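Local atomic coordinates of putative transcriptional regulator protein, LacI family (Rhizobium etli, PDB entry 3MIZ), a protein that probably binds cis-regulatory DNA as a LacI-family transcription factor, its periplasmic-binding-protein-like region being of the kind that senses small-molecule effectors in this family. Residues L107-D115 against L256-L267; H131-L139 against R197-M208. All coordinates share one frame; numbering follows the deposited sequence.

Interaction 1 of 2, residues L107-D115 against L256-L267; sequences LLPSIEPDD and LGREGAKWLNDL
P109 lies against the indole of W263, its CB 3.8 Å from the centroid of the six-membered ring, a CH-pi contact over the face, offset toward the rim. The carbonyl of S110 meets the same ring differently: O sits at the edge, in the ring plane, 3.3 Å from W263 CZ3. With CG anti to the backbone N (chi1 -157°), the tryptophan reaches off helix 256-267 so that P109, just before strand 110-113, covers a face of the ring while the S110 carbonyl borders its edge. I111 packs against the preceding turn of the helix. Its CG1 branch, trans to the backbone N at chi1 -173°, runs out to bring CG1 within 3.6 Å of L256 CD2 and CD1 within 3.7 Å of E259 CB, while CG2 faces the bare backbone of G260. L256 is shared between two strand residues: CD2 serves I111, and CD1 lies 3.7 Å from P113 CD. Apart from the S110 carbonyl, the side-chain contact is apolar; helix 253-268 packs antiparallel (171°) over strand 110-113, axes 9.1 Å apart, in one lobe of the periplasmic-binding-protein-like fold. E112 points away from the helix and pairs with R81. Strand 110-113 borders strand 277-285, whose R278 makes a cation-pi contact with W263; V96 of strand 95-97 touches both P109 and W263, and helix 30-42 packs against A261 through W39.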
loop_
_atom_site.group_PDB
_atom_site.type_symbol
_atom_site.label_atom_id
_atom_site.label_comp_id
_atom_site.label_asym_id
_atom_site.label_seq_id
_atom_site.Cartn_x
_atom_site.Cartn_y
_atom_site.Cartn_z
ATOM N N LEU A 107 14.320 1.502 27.635
ATOM C CA LEU A 107 14.141 0.061 27.777
ATOM C C LEU A 107 14.890 -0.669 26.657
ATOM O O LEU A 107 15.514 -1.709 26.881
ATOM C CB LEU A 107 12.653 -0.299 27.715
ATOM C CG LEU A 107 12.290 -1.758 27.997
ATOM C CD1 LEU A 107 12.543 -2.083 29.469
ATOM C CD2 LEU A 107 10.830 -1.989 27.659
ATOM N N LEU A 108 14.833 -0.105 25.453
ATOM C CA LEU A 108 15.484 -0.692 24.279
ATOM C C LEU A 108 15.907 0.406 23.318
ATOM O O LEU A 108 15.355 1.502 23.351
ATOM C CB LEU A 108 14.504 -1.590 23.538
ATOM C CG LEU A 108 13.979 -2.861 24.195
ATOM C CD1 LEU A 108 12.740 -3.347 23.440
ATOM C CD2 LEU A 108 15.081 -3.913 24.185
ATOM N N PRO A 109 16.903 0.135 22.459
ATOM C CA PRO A 109 17.307 1.181 21.519
ATOM C C PRO A 109 16.172 1.385 20.521
ATOM O O PRO A 109 15.419 0.454 20.222
ATOM C CB PRO A 109 18.564 0.606 20.871
ATOM C CG PRO A 109 18.383 -0.872 21.006
ATOM C CD PRO A 109 17.816 -1.017 22.386
ATOM N N SER A 110 16.038 2.603 20.014
ATOM C CA SER A 110 14.966 2.883 19.075
ATOM C C SER A 110 15.374 3.935 18.066
ATOM O O SER A 110 16.197 4.805 18.351
ATOM C CB SER A 110 13.716 3.352 19.816
ATOM O OG SER A 110 13.971 4.541 20.537
ATOM N N ILE A 111 14.796 3.836 16.877
ATOM C CA ILE A 111 15.078 4.793 15.823
ATOM C C ILE A 111 13.737 5.141 15.173
ATOM O O ILE A 111 12.975 4.256 14.772
ATOM C CB ILE A 111 16.102 4.199 14.820
ATOM C CG1 ILE A 111 16.528 5.265 13.814
ATOM C CG2 ILE A 111 15.526 2.962 14.142
ATOM C CD1 ILE A 111 17.799 4.904 13.023
ATOM N N GLU A 112 13.446 6.436 15.114
ATOM C CA GLU A 112 12.189 6.947 14.573
ATOM C C GLU A 112 12.401 8.116 13.618
ATOM O O GLU A 112 13.461 8.744 13.612
ATOM C CB GLU A 112 11.317 7.490 15.697
ATOM C CG GLU A 112 10.952 6.537 16.817
ATOM C CD GLU A 112 10.404 7.305 18.004
ATOM O OE1 GLU A 112 11.217 7.866 18.769
ATOM O OE2 GLU A 112 9.168 7.369 18.160
ATOM N N PRO A 113 11.365 8.448 12.830
ATOM C CA PRO A 113 11.425 9.563 11.881
ATOM C C PRO A 113 11.044 10.816 12.668
ATOM O O PRO A 113 10.364 10.722 13.697
ATOM C CB PRO A 113 10.368 9.183 10.850
ATOM C CG PRO A 113 9.313 8.560 11.698
ATOM C CD PRO A 113 10.123 7.674 12.644
ATOM N N ASP A 114 11.463 11.984 12.196
ATOM C CA ASP A 114 11.162 13.224 12.898
ATOM C C ASP A 114 9.963 13.966 12.295
ATOM O O ASP A 114 10.136 14.906 11.518
ATOM C CB ASP A 114 12.391 14.133 12.873
ATOM C CG ASP A 114 12.390 15.148 13.993
ATOM O OD1 ASP A 114 11.302 15.593 14.412
ATOM O OD2 ASP A 114 13.496 15.516 14.440
ATOM N N ASP A 115 8.756 13.539 12.655
ATOM C CA ASP A 115 7.523 14.162 12.176
ATOM C C ASP A 115 7.500 15.662 12.425
ATOM O O ASP A 115 7.082 16.444 11.573
ATOM C CB ASP A 115 6.316 13.539 12.880
ATOM C CG ASP A 115 6.062 12.128 12.433
ATOM O OD1 ASP A 115 5.214 11.935 11.543
ATOM O OD2 ASP A 115 6.731 11.218 12.954
ATOM N N LEU A 256 15.323 3.950 7.739
ATOM C CA LEU A 256 15.052 3.496 9.105
ATOM C C LEU A 256 15.264 1.992 9.184
ATOM O O LEU A 256 15.815 1.484 10.161
ATOM C CB LEU A 256 13.617 3.819 9.531
ATOM C CG LEU A 256 13.321 5.261 9.950
ATOM C CD1 LEU A 256 11.824 5.445 10.169
ATOM C CD2 LEU A 256 14.090 5.589 11.223
ATOM N N GLY A 257 14.808 1.286 8.153
ATOM C CA GLY A 257 14.961 -0.156 8.110
ATOM C C GLY A 257 16.422 -0.562 7.994
ATOM O O GLY A 257 16.897 -1.412 8.745
ATOM N N ARG A 258 17.147 0.046 7.059
ATOM C CA ARG A 258 18.559 -0.281 6.895
ATOM C C ARG A 258 19.356 0.063 8.150
ATOM O O ARG A 258 20.167 -0.745 8.619
ATOM C CB ARG A 258 19.146 0.468 5.697
ATOM C CG ARG A 258 18.545 0.084 4.357
ATOM C CD ARG A 258 19.314 0.772 3.236
ATOM N NE ARG A 258 20.736 0.450 3.297
ATOM C CZ ARG A 258 21.230 -0.764 3.074
ATOM N NH1 ARG A 258 20.418 -1.765 2.767
ATOM N NH2 ARG A 258 22.533 -0.982 3.173
ATOM N N GLU A 259 19.133 1.256 8.695
ATOM C CA GLU A 259 19.856 1.670 9.900
ATOM C C GLU A 259 19.503 0.782 11.090
ATOM O O GLU A 259 20.383 0.368 11.847
ATOM C CB GLU A 259 19.554 3.133 10.243
ATOM C CG GLU A 259 20.262 4.154 9.355
ATOM C CD GLU A 259 21.774 4.061 9.456
ATOM O OE1 GLU A 259 22.305 4.070 10.588
ATOM O OE2 GLU A 259 22.432 3.985 8.398
ATOM N N GLY A 260 18.215 0.499 11.256
ATOM C CA GLY A 260 17.775 -0.342 12.356
ATOM C C GLY A 260 18.408 -1.717 12.319
ATOM O O GLY A 260 18.842 -2.235 13.349
ATOM N N ALA A 261 18.462 -2.310 11.129
ATOM C CA ALA A 261 19.044 -3.637 10.957
ATOM C C ALA A 261 20.532 -3.643 11.314
ATOM O O ALA A 261 20.991 -4.523 12.034
ATOM C CB ALA A 261 18.837 -4.123 9.510
ATOM N N LYS A 262 21.280 -2.663 10.817
ATOM C CA LYS A 262 22.708 -2.592 11.115
ATOM C C LYS A 262 22.913 -2.446 12.619
ATOM O O LYS A 262 23.771 -3.104 13.214
ATOM C CB LYS A 262 23.363 -1.410 10.395
ATOM C CG LYS A 262 24.862 -1.325 10.655
ATOM C CD LYS A 262 25.486 -0.067 10.087
ATOM C CE LYS A 262 26.964 0.005 10.466
ATOM N NZ LYS A 262 27.641 1.188 9.871
ATOM N N TRP A 263 22.113 -1.578 13.227
ATOM C CA TRP A 263 22.185 -1.332 14.656
ATOM C C TRP A 263 21.947 -2.635 15.422
ATOM O O TRP A 263 22.674 -2.946 16.369
ATOM C CB TRP A 263 21.146 -0.276 15.040
ATOM C CG TRP A 263 21.435 0.459 16.311
ATOM C CD1 TRP A 263 22.576 0.394 17.062
ATOM C CD2 TRP A 263 20.580 1.408 16.962
ATOM N NE1 TRP A 263 22.485 1.246 18.138
ATOM C CE2 TRP A 263 21.270 1.881 18.101
ATOM C CE3 TRP A 263 19.300 1.906 16.692
ATOM C CZ2 TRP A 263 20.722 2.830 18.970
ATOM C CZ3 TRP A 263 18.753 2.853 17.558
ATOM C CH2 TRP A 263 19.467 3.303 18.683
ATOM N N LEU A 264 20.939 -3.400 15.007
ATOM C CA LEU A 264 20.646 -4.669 15.664
ATOM C C LEU A 264 21.834 -5.613 15.497
ATOM O O LEU A 264 22.215 -6.328 16.432
ATOM C CB LEU A 264 19.394 -5.328 15.066
ATOM C CG LEU A 264 19.041 -6.723 15.612
ATOM C CD1 LEU A 264 18.772 -6.651 17.112
ATOM C CD2 LEU A 264 17.821 -7.281 14.888
ATOM N N ASN A 265 22.414 -5.614 14.302
ATOM C CA ASN A 265 23.552 -6.480 14.020
ATOM C C ASN A 265 24.691 -6.197 14.995
ATOM O O ASN A 265 25.276 -7.128 15.549
ATOM C CB ASN A 265 24.025 -6.283 12.574
ATOM C CG ASN A 265 24.958 -7.393 12.101
ATOM O OD1 ASN A 265 24.592 -8.568 12.096
ATOM N ND2 ASN A 265 26.166 -7.017 11.694
ATOM N N ASP A 266 24.998 -4.920 15.216
ATOM C CA ASP A 266 26.074 -4.549 16.134
ATOM C C ASP A 266 25.738 -4.927 17.571
ATOM O O ASP A 266 26.611 -5.354 18.326
ATOM C CB ASP A 266 26.374 -3.045 16.056
ATOM C CG ASP A 266 26.855 -2.612 14.685
ATOM O OD1 ASP A 266 27.509 -3.419 13.995
ATOM O OD2 ASP A 266 26.588 -1.458 14.295
ATOM N N LEU A 267 24.473 -4.770 17.947
ATOM C CA LEU A 267 24.025 -5.110 19.295
ATOM C C LEU A 267 24.149 -6.614 19.528
ATOM O O LEU A 267 24.528 -7.059 20.612
ATOM C CB LEU A 267 22.569 -4.690 19.490
ATOM C CG LEU A 267 21.989 -4.902 20.889
ATOM C CD1 LEU A 267 22.678 -3.966 21.871
ATOM C CD2 LEU A 267 20.494 -4.638 20.875
#

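Interaction 2 of 2, residues H131-L139 against R197-M208; sequences HRRIGYIRL and RPTAIMSGNDEM
Strands 134-138 and 200-203 run parallel, their axes 21° apart, paired from I134 with A200 to I137 with S203 and joined by the bonds G135 N to A200 O, M202 N to G135 O (2.7 Å) and I137 N to M202 O. At the start of the pairing H131 ND1 and T199 OG1 share a nearly straight hydrogen bond of 2.7 Å (172°), and the methyl of A200 lies over a face of the imidazole, its CB 3.7 Å from the ring centroid in a CH-pi contact. The other ring nitrogen, NE2, bonds to A291 O, so the ring is gripped at both nitrogens and its rotation is fixed. Replacing H131 by alanine is likely to leave T199 OG1 and A291 O without these partners and to bare the A200 methyl on its imidazole side. That methyl also receives I134, CD1 to A200 CB being 3.6 Å. On the same face of the sheet, the Y136 ring swings out trans to the backbone N (chi1 -172°) and sets CD1 3.6 Å from M202 CB. The opposite face carries I137, whose CG2 meets CE of the selenomethionine M208 at 3.6 Å. The bent end of M208 also passes L139, with SE 4.0 Å from L139 CD1. N205 caps the helix beginning beyond the strand: its OD1 accepts from M208 N at 2.9 Å. Both are central strands of a mixed sheet, flanked by 167-174 beside 134-138 and by 228-230 beside 200-203. Helices 115-127 and 144-160 cover the face of Y136 and M202, while helix 184-192 packs on I137 and I201, the alpha/beta layering of a periplasmic-binding-protein-like lobe.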
loop_
_atom_site.group_PDB
_atom_site.type_symbol
_atom_site.label_atom_id
_atom_site.label_comp_id
_atom_site.label_asym_id
_atom_site.label_seq_id
_atom_site.Cartn_x
_atom_site.Cartn_y
_atom_site.Cartn_z
ATOM N N HIS A 131 3.113 32.546 1.308
ATOM C CA HIS A 131 1.815 32.174 1.864
ATOM C C HIS A 131 1.629 32.675 3.292
ATOM O O HIS A 131 2.516 32.534 4.139
ATOM C CB HIS A 131 1.643 30.652 1.789
ATOM C CG HIS A 131 1.700 30.118 0.393
ATOM N ND1 HIS A 131 0.660 30.261 -0.500
ATOM C CD2 HIS A 131 2.689 29.480 -0.279
ATOM C CE1 HIS A 131 1.005 29.736 -1.662
ATOM N NE2 HIS A 131 2.231 29.256 -1.556
ATOM N N ARG A 132 0.463 33.256 3.552
ATOM C CA ARG A 132 0.167 33.817 4.862
ATOM C C ARG A 132 -1.160 33.307 5.413
ATOM O O ARG A 132 -1.402 33.370 6.621
ATOM C CB ARG A 132 0.161 35.345 4.766
ATOM C CG ARG A 132 1.467 35.930 4.226
ATOM C CD ARG A 132 2.573 35.894 5.265
ATOM N NE ARG A 132 3.812 36.524 4.807
ATOM C CZ ARG A 132 4.784 35.888 4.160
ATOM N NH1 ARG A 132 4.666 34.594 3.885
ATOM N NH2 ARG A 132 5.888 36.541 3.797
ATOM N N ARG A 133 -2.021 32.828 4.520
ATOM C CA ARG A 133 -3.301 32.240 4.908
ATOM C C ARG A 133 -3.105 30.764 4.556
ATOM O O ARG A 133 -3.209 30.384 3.388
ATOM C CB ARG A 133 -4.453 32.806 4.078
ATOM C CG ARG A 133 -4.746 34.280 4.279
ATOM C CD ARG A 133 -5.917 34.687 3.392
ATOM N NE ARG A 133 -6.350 36.065 3.610
ATOM C CZ ARG A 133 -7.329 36.651 2.930
ATOM N NH1 ARG A 133 -7.977 35.980 1.987
ATOM N NH2 ARG A 133 -7.664 37.908 3.192
ATOM N N ILE A 134 -2.807 29.943 5.559
ATOM C CA ILE A 134 -2.547 28.522 5.332
ATOM C C ILE A 134 -3.584 27.597 5.955
ATOM O O ILE A 134 -4.046 27.830 7.071
ATOM C CB ILE A 134 -1.171 28.119 5.914
ATOM C CG1 ILE A 134 -0.096 29.112 5.467
ATOM C CG2 ILE A 134 -0.823 26.698 5.486
ATOM C CD1 ILE A 134 0.142 29.114 3.995
ATOM N N GLY A 135 -3.937 26.542 5.225
ATOM C CA GLY A 135 -4.894 25.579 5.733
ATOM C C GLY A 135 -4.169 24.301 6.109
ATOM O O GLY A 135 -3.103 24.003 5.574
ATOM N N TYR A 136 -4.733 23.547 7.044
ATOM C CA TYR A 136 -4.135 22.291 7.470
ATOM C C TYR A 136 -5.274 21.320 7.781
ATOM O O TYR A 136 -6.103 21.586 8.649
ATOM C CB TYR A 136 -3.275 22.500 8.726
ATOM C CG TYR A 136 -2.475 21.277 9.120
ATOM C CD1 TYR A 136 -1.172 21.083 8.649
ATOM C CD2 TYR A 136 -3.049 20.271 9.899
ATOM C CE1 TYR A 136 -0.464 19.906 8.939
ATOM C CE2 TYR A 136 -2.354 19.093 10.190
ATOM C CZ TYR A 136 -1.065 18.917 9.704
ATOM O OH TYR A 136 -0.399 17.740 9.955
ATOM N N ILE A 137 -5.336 20.214 7.048
ATOM C CA ILE A 137 -6.370 19.222 7.289
ATOM C C ILE A 137 -5.687 18.061 8.003
ATOM O O ILE A 137 -4.807 17.381 7.452
ATOM C CB ILE A 137 -7.045 18.788 5.976
ATOM C CG1 ILE A 137 -7.620 20.023 5.268
ATOM C CG2 ILE A 137 -8.181 17.833 6.267
ATOM C CD1 ILE A 137 -8.400 19.706 4.007
ATOM N N ARG A 138 -6.090 17.880 9.258
ATOM C CA ARG A 138 -5.534 16.887 10.170
ATOM C C ARG A 138 -5.738 15.403 9.921
ATOM O O ARG A 138 -6.835 14.942 9.597
ATOM C CB ARG A 138 -6.031 17.180 11.592
ATOM C CG ARG A 138 -5.711 18.578 12.089
ATOM C CD ARG A 138 -6.471 18.877 13.370
ATOM N NE ARG A 138 -6.109 17.958 14.449
ATOM C CZ ARG A 138 -6.685 17.963 15.649
ATOM N NH1 ARG A 138 -7.649 18.833 15.916
ATOM N NH2 ARG A 138 -6.281 17.115 16.586
ATOM N N LEU A 139 -4.654 14.662 10.112
ATOM C CA LEU A 139 -4.663 13.213 10.003
ATOM C C LEU A 139 -5.289 12.748 11.325
ATOM O O LEU A 139 -5.364 13.524 12.287
ATOM C CB LEU A 139 -3.222 12.699 9.892
ATOM C CG LEU A 139 -2.955 11.193 9.842
ATOM C CD1 LEU A 139 -3.567 10.585 8.597
ATOM C CD2 LEU A 139 -1.451 10.954 9.860
ATOM N N ARG A 197 -10.366 32.459 1.536
ATOM C CA ARG A 197 -9.766 31.200 1.093
ATOM C C ARG A 197 -8.254 31.099 1.295
ATOM O O ARG A 197 -7.512 31.994 0.903
ATOM C CB ARG A 197 -10.098 31.012 -0.394
ATOM C CG ARG A 197 -9.666 29.704 -1.023
ATOM C CD ARG A 197 -10.236 29.586 -2.432
ATOM N NE ARG A 197 -9.615 30.517 -3.374
ATOM C CZ ARG A 197 -10.169 30.894 -4.524
ATOM N NH1 ARG A 197 -11.358 30.425 -4.875
ATOM N NH2 ARG A 197 -9.536 31.739 -5.330
ATOM N N PRO A 198 -7.774 30.012 1.927
ATOM C CA PRO A 198 -6.318 29.928 2.096
ATOM C C PRO A 198 -5.629 29.767 0.737
ATOM O O PRO A 198 -6.219 29.223 -0.200
ATOM C CB PRO A 198 -6.139 28.703 3.003
ATOM C CG PRO A 198 -7.366 27.880 2.737
ATOM C CD PRO A 198 -8.454 28.923 2.648
ATOM N N THR A 199 -4.393 30.251 0.632
ATOM C CA THR A 199 -3.634 30.164 -0.613
ATOM C C THR A 199 -2.825 28.874 -0.678
ATOM O O THR A 199 -2.362 28.476 -1.742
ATOM C CB THR A 199 -2.666 31.372 -0.772
ATOM O OG1 THR A 199 -1.685 31.348 0.272
ATOM C CG2 THR A 199 -3.439 32.684 -0.695
ATOM N N ALA A 200 -2.659 28.231 0.475
ATOM C CA ALA A 200 -1.927 26.977 0.562
ATOM C C ALA A 200 -2.630 26.073 1.566
ATOM O O ALA A 200 -3.198 26.550 2.555
ATOM C CB ALA A 200 -0.473 27.226 1.002
ATOM N N ILE A 201 -2.622 24.775 1.293
ATOM C CA ILE A 201 -3.244 23.812 2.201
ATOM C C ILE A 201 -2.262 22.679 2.423
ATOM O O ILE A 201 -1.717 22.104 1.474
ATOM C CB ILE A 201 -4.567 23.220 1.647
ATOM C CG1 ILE A 201 -5.651 24.301 1.615
ATOM C CG2 ILE A 201 -5.060 22.074 2.568
ATOM C CD1 ILE A 201 -6.980 23.834 1.038
HETATM N N MSE A 202 -2.017 22.383 3.689
HETATM C CA MSE A 202 -1.107 21.312 4.041
HETATM C C MSE A 202 -1.974 20.134 4.391
HETATM O O MSE A 202 -2.866 20.243 5.233
HETATM C CB MSE A 202 -0.247 21.702 5.242
HETATM C CG MSE A 202 0.771 22.772 4.941
HETATM SE SE MSE A 202 1.955 23.043 6.433
HETATM C CE MSE A 202 3.044 21.478 6.270
ATOM N N SER A 203 -1.723 19.014 3.723
ATOM C CA SER A 203 -2.481 17.797 3.955
ATOM C C SER A 203 -1.821 16.964 5.047
ATOM O O SER A 203 -0.592 16.807 5.067
ATOM C CB SER A 203 -2.559 16.985 2.656
ATOM O OG SER A 203 -3.319 15.805 2.838
ATOM N N GLY A 204 -2.645 16.424 5.945
ATOM C CA GLY A 204 -2.135 15.596 7.027
ATOM C C GLY A 204 -1.101 14.636 6.485
ATOM O O GLY A 204 -0.040 14.460 7.084
ATOM N N ASN A 205 -1.422 14.004 5.361
ATOM C CA ASN A 205 -0.495 13.096 4.684
ATOM C C ASN A 205 -0.812 13.040 3.189
ATOM O O ASN A 205 -1.804 13.619 2.729
ATOM C CB ASN A 205 -0.506 11.684 5.299
ATOM C CG ASN A 205 -1.810 10.937 5.072
ATOM O OD1 ASN A 205 -2.678 11.375 4.323
ATOM N ND2 ASN A 205 -1.943 9.786 5.729
ATOM N N ASP A 206 0.031 12.347 2.429
ATOM C CA ASP A 206 -0.156 12.261 0.984
ATOM C C ASP A 206 -1.473 11.616 0.564
ATOM O O ASP A 206 -2.117 12.078 -0.369
ATOM C CB ASP A 206 1.003 11.493 0.341
ATOM C CG ASP A 206 2.348 12.153 0.592
ATOM O OD1 ASP A 206 2.388 13.385 0.751
ATOM O OD2 ASP A 206 3.371 11.435 0.609
ATOM N N GLU A 207 -1.869 10.547 1.251
ATOM C CA GLU A 207 -3.100 9.864 0.914
ATOM C C GLU A 207 -4.270 10.855 0.881
ATOM O O GLU A 207 -5.044 10.879 -0.075
ATOM C CB GLU A 207 -3.373 8.753 1.939
ATOM C CG GLU A 207 -4.408 7.766 1.481
ATOM C CD GLU A 207 -4.568 6.605 2.436
ATOM O OE1 GLU A 207 -3.536 6.046 2.869
ATOM O OE2 GLU A 207 -5.724 6.249 2.742
HETATM N N MSE A 208 -4.376 11.670 1.930
HETATM C CA MSE A 208 -5.440 12.670 2.059
HETATM C C MSE A 208 -5.406 13.719 0.937
HETATM O O MSE A 208 -6.444 14.299 0.576
HETATM C CB MSE A 208 -5.316 13.388 3.414
HETATM C CG MSE A 208 -5.465 12.509 4.652
HETATM SE SE MSE A 208 -5.011 13.505 6.276
HETATM C CE MSE A 208 -6.523 14.679 6.282
#

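Overall arrangement
Interaction 1 joins a strand to a helix in one lobe of the periplasmic-binding-protein-like fold, whereas interaction 2 forms part of the parallel core of the sheet in the other. Their centres lie about 31 Å apart, on opposite sides of the chain's centre, and their nearest atoms remain about 7 Å from each other without touching. In sequence, interaction 2 is nested inside the loop that interaction 1 closes, so the chain passes through the second lobe before helix 256-267 returns to the first. R149 of helix 144-160 links their surroundings: it forms a salt bridge with D115 and a hydrogen bond with the G204 carbonyl. In relatives, effectors bind in the cleft between such lobes.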